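Side-chain contact in R.Ecl18kI (Enterobacter cloacae, PDB 2GB7), which cuts double-stranded DNA as a type II restriction endonuclease, recognising the sequence 5'-CCNGG-3' and cleaving ahead of its first cytosine: residues Glu51-Met56 with Leu246-Met251. The protein carries 1 engineered substitution. Sequence-based numbering, arbitrary orientation.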
ATOM      1  N   GLU F  51      -9.582   9.346 -23.401  1.00 10.57           N
ATOM      2  CA  GLU F  51     -10.216  10.633 -23.193  1.00 11.04           C
ATOM      3  C   GLU F  51     -11.337  10.555 -22.182  1.00 10.47           C
ATOM      4  O   GLU F  51     -11.452  11.432 -21.327  1.00 11.79           O
ATOM      5  CB  GLU F  51     -10.741  11.173 -24.524  1.00 10.95           C
ATOM      6  CG  GLU F  51      -9.628  11.536 -25.511  0.50 10.83           C
ATOM      7  CD  GLU F  51      -9.041  10.320 -26.222  0.50 11.30           C
ATOM      8  OE1 GLU F  51      -9.532   9.184 -26.014  0.50  8.63           O
ATOM      9  OE2 GLU F  51      -8.093  10.496 -27.024  0.50 11.28           O
ATOM     10  N   TYR F  52     -12.161   9.518 -22.297  1.00 10.77           N
ATOM     11  CA  TYR F  52     -13.266   9.306 -21.395  1.00 10.09           C
ATOM     12  C   TYR F  52     -12.741   9.150 -19.953  1.00 10.05           C
ATOM     13  O   TYR F  52     -13.232   9.799 -19.018  1.00 10.11           O
ATOM     14  CB  TYR F  52     -14.104   8.109 -21.853  1.00 10.87           C
ATOM     15  CG  TYR F  52     -14.829   7.436 -20.737  1.00 11.55           C
ATOM     16  CD1 TYR F  52     -16.097   7.869 -20.321  1.00 12.93           C
ATOM     17  CD2 TYR F  52     -14.234   6.375 -20.062  1.00 12.13           C
ATOM     18  CE1 TYR F  52     -16.747   7.246 -19.260  1.00 11.08           C
ATOM     19  CE2 TYR F  52     -14.861   5.768 -18.997  1.00 10.36           C
ATOM     20  CZ  TYR F  52     -16.117   6.186 -18.630  1.00 12.27           C
ATOM     21  OH  TYR F  52     -16.725   5.596 -17.555  1.00 11.66           O
ATOM     22  N   ILE F  53     -11.716   8.317 -19.784  1.00  9.53           N
ATOM     23  CA  ILE F  53     -11.156   8.069 -18.453  1.00 10.12           C
ATOM     24  C   ILE F  53     -10.637   9.349 -17.795  1.00 10.66           C
ATOM     25  O   ILE F  53     -10.965   9.634 -16.641  1.00 10.65           O
ATOM     26  CB  ILE F  53     -10.035   7.017 -18.538  1.00 10.19           C
ATOM     27  CG1 ILE F  53     -10.644   5.656 -18.851  1.00 11.73           C
ATOM     28  CG2 ILE F  53      -9.221   6.971 -17.230  1.00 11.05           C
ATOM     29  CD1 ILE F  53      -9.631   4.616 -19.357  1.00 10.81           C
ATOM     30  N   ILE F  54      -9.872  10.141 -18.536  1.00 11.14           N
ATOM     31  CA  ILE F  54      -9.308  11.385 -17.993  1.00 12.41           C
ATOM     32  C   ILE F  54     -10.405  12.399 -17.652  1.00 11.94           C
ATOM     33  O   ILE F  54     -10.342  13.034 -16.591  1.00 12.47           O
ATOM     34  CB  ILE F  54      -8.262  12.015 -18.967  1.00 13.12           C
ATOM     35  CG1 ILE F  54      -7.063  11.074 -19.162  1.00 15.14           C
ATOM     36  CG2 ILE F  54      -7.764  13.422 -18.485  1.00 14.21           C
ATOM     37  CD1 ILE F  54      -6.228  10.872 -17.902  1.00 18.46           C
ATOM     38  N   ALA F  55     -11.401  12.531 -18.531  1.00 11.72           N
ATOM     39  CA  ALA F  55     -12.516  13.460 -18.289  1.00 12.29           C
ATOM     40  C   ALA F  55     -13.299  13.008 -17.066  1.00 12.19           C
ATOM     41  O   ALA F  55     -13.648  13.828 -16.223  1.00 12.99           O
ATOM     42  CB  ALA F  55     -13.427  13.565 -19.521  1.00 12.07           C
ATOM     43  N   MET F  56     -13.530  11.701 -16.933  1.00 10.76           N
ATOM     44  CA  MET F  56     -14.221  11.198 -15.740  1.00 11.51           C
ATOM     45  C   MET F  56     -13.464  11.525 -14.451  1.00 11.49           C
ATOM     46  O   MET F  56     -14.054  12.025 -13.459  1.00 11.06           O
ATOM     47  CB  MET F  56     -14.510   9.699 -15.871  1.00 10.40           C
ATOM     48  CG  MET F  56     -15.603   9.359 -16.901  1.00 12.50           C
ATOM     49  SD  MET F  56     -17.264   9.858 -16.395  1.00 13.62           S
ATOM     50  CE  MET F  56     -17.487   8.911 -14.871  1.00 13.74           C
ATOM     51  N   LEU F 246       0.560  -0.951 -23.400  1.00  9.49           N
ATOM     52  CA  LEU F 246      -0.609  -0.783 -24.296  1.00  9.16           C
ATOM     53  C   LEU F 246      -1.394   0.429 -23.847  1.00  9.18           C
ATOM     54  O   LEU F 246      -1.247   0.899 -22.718  1.00  8.12           O
ATOM     55  CB  LEU F 246      -1.537  -2.001 -24.214  1.00 10.78           C
ATOM     56  CG  LEU F 246      -1.097  -3.324 -24.854  1.00 13.93           C
ATOM     57  CD1 LEU F 246      -2.236  -4.356 -24.722  1.00 15.70           C
ATOM     58  CD2 LEU F 246      -0.658  -3.178 -26.279  1.00 16.38           C
ATOM     59  N   THR F 247      -2.234   0.938 -24.740  1.00  8.85           N
ATOM     60  CA  THR F 247      -3.172   1.999 -24.388  1.00  8.36           C
ATOM     61  C   THR F 247      -4.542   1.405 -24.112  1.00  7.42           C
ATOM     62  O   THR F 247      -4.820   0.297 -24.536  1.00  7.37           O
ATOM     63  CB  THR F 247      -3.337   2.989 -25.540  1.00  8.58           C
ATOM     64  OG1 THR F 247      -3.863   2.285 -26.680  1.00  7.83           O
ATOM     65  CG2 THR F 247      -2.004   3.620 -25.853  1.00 11.26           C
ATOM     66  N   PHE F 248      -5.421   2.151 -23.432  1.00  8.20           N
ATOM     67  CA  PHE F 248      -6.810   1.705 -23.293  1.00  7.96           C
ATOM     68  C   PHE F 248      -7.456   1.437 -24.645  1.00  7.66           C
ATOM     69  O   PHE F 248      -8.296   0.567 -24.761  1.00  8.90           O
ATOM     70  CB  PHE F 248      -7.623   2.715 -22.515  1.00  8.74           C
ATOM     71  CG  PHE F 248      -7.220   2.772 -21.078  1.00  7.05           C
ATOM     72  CD1 PHE F 248      -7.538   1.727 -20.236  1.00  7.34           C
ATOM     73  CD2 PHE F 248      -6.471   3.828 -20.588  1.00  8.09           C
ATOM     74  CE1 PHE F 248      -7.142   1.789 -18.858  1.00  6.29           C
ATOM     75  CE2 PHE F 248      -6.067   3.876 -19.260  1.00  8.45           C
ATOM     76  CZ  PHE F 248      -6.395   2.853 -18.411  1.00  7.80           C
ATOM     77  N   GLU F 249      -7.040   2.187 -25.652  1.00  8.25           N
ATOM     78  CA  GLU F 249      -7.554   1.949 -26.999  1.00  8.57           C
ATOM     79  C   GLU F 249      -7.251   0.538 -27.524  1.00  8.40           C
ATOM     80  O   GLU F 249      -8.119  -0.119 -28.116  1.00 10.16           O
ATOM     81  CB  GLU F 249      -6.996   3.029 -27.915  1.00  8.70           C
ATOM     82  CG  GLU F 249      -7.720   4.371 -27.798  1.00 10.04           C
ATOM     83  CD  GLU F 249      -7.443   5.175 -26.513  1.00 10.83           C
ATOM     84  OE1 GLU F 249      -6.544   4.821 -25.712  1.00 10.71           O
ATOM     85  OE2 GLU F 249      -8.126   6.220 -26.345  1.00  9.60           O
ATOM     86  N   ASP F 250      -6.012   0.094 -27.301  1.00  8.72           N
ATOM     87  CA  ASP F 250      -5.538  -1.228 -27.674  1.00  9.63           C
ATOM     88  C   ASP F 250      -6.375  -2.267 -26.938  1.00 10.05           C
ATOM     89  O   ASP F 250      -6.898  -3.227 -27.553  1.00 10.30           O
ATOM     90  CB  ASP F 250      -4.069  -1.400 -27.281  1.00 10.32           C
ATOM     91  CG  ASP F 250      -3.121  -0.494 -28.029  1.00 12.56           C
ATOM     92  OD1 ASP F 250      -3.408  -0.108 -29.198  1.00 15.49           O
ATOM     93  OD2 ASP F 250      -2.017  -0.224 -27.472  1.00 14.70           O
ATOM     94  N   MET F 251      -6.508  -2.074 -25.628  1.00  9.74           N
ATOM     95  CA  MET F 251      -7.261  -2.986 -24.779  1.00 10.49           C
ATOM     96  C   MET F 251      -8.701  -3.128 -25.232  1.00  9.80           C
ATOM     97  O   MET F 251      -9.217  -4.240 -25.310  1.00 10.90           O
ATOM     98  CB  MET F 251      -7.223  -2.559 -23.307  1.00 11.27           C
ATOM     99  CG  MET F 251      -7.825  -3.641 -22.419  1.00 12.68           C
ATOM    100  SD  MET F 251      -7.772  -3.126 -20.685  1.00 15.15           S
ATOM    101  CE  MET F 251      -9.125  -1.981 -20.660  1.00 13.61           C
TER
HETATM  102  O   HOH W   1      -8.084   7.965 -28.222  1.00 31.91           O
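A CH-pi contact between Ile-53 and Phe-248, with a water-linked pair of glutamates beside it, joins the first turns of the long helix 49-77 to the start of helix 248-259, which follows strand 245-247, outermost of the sheet within this chain. The CD1 methyl of Ile-53 sits over the middle of the Phe-248 ring, 3.4 Å from its centroid and 8° off the normal. Because chi2 of Ile-53 is extended (163°), the slim end of this branched side chain meets the flat ring head-on, while Leu-128 of helix 102-134 also packs against Ile-53. Toward solvent, Glu-51 OE1 lies 3.3 Å from Glu-249 OE2, their carboxylate planes perpendicular. As carboxylates both are acceptors, so their nearness is unfavourable and probably raises the proton affinity of one. A water placed to donate to Glu-51 OE2 (2.8 Å) and Glu-249 OE2 (2.6 Å), though with more acceptors around it than protons, probably eases the approach, while Ser-50 OG hydrogen-bonds Glu-249 OE1. At the N-cap, Thr-247 OG1 accepts from Asp-250 N (3.1 Å) and Asp-250 OD2 from Thr-247 N (3.0 Å); short polar side chains suit both positions. This reciprocal pair is a capping box, here closing a strand-to-helix junction of the PDDEXK-type nuclease fold.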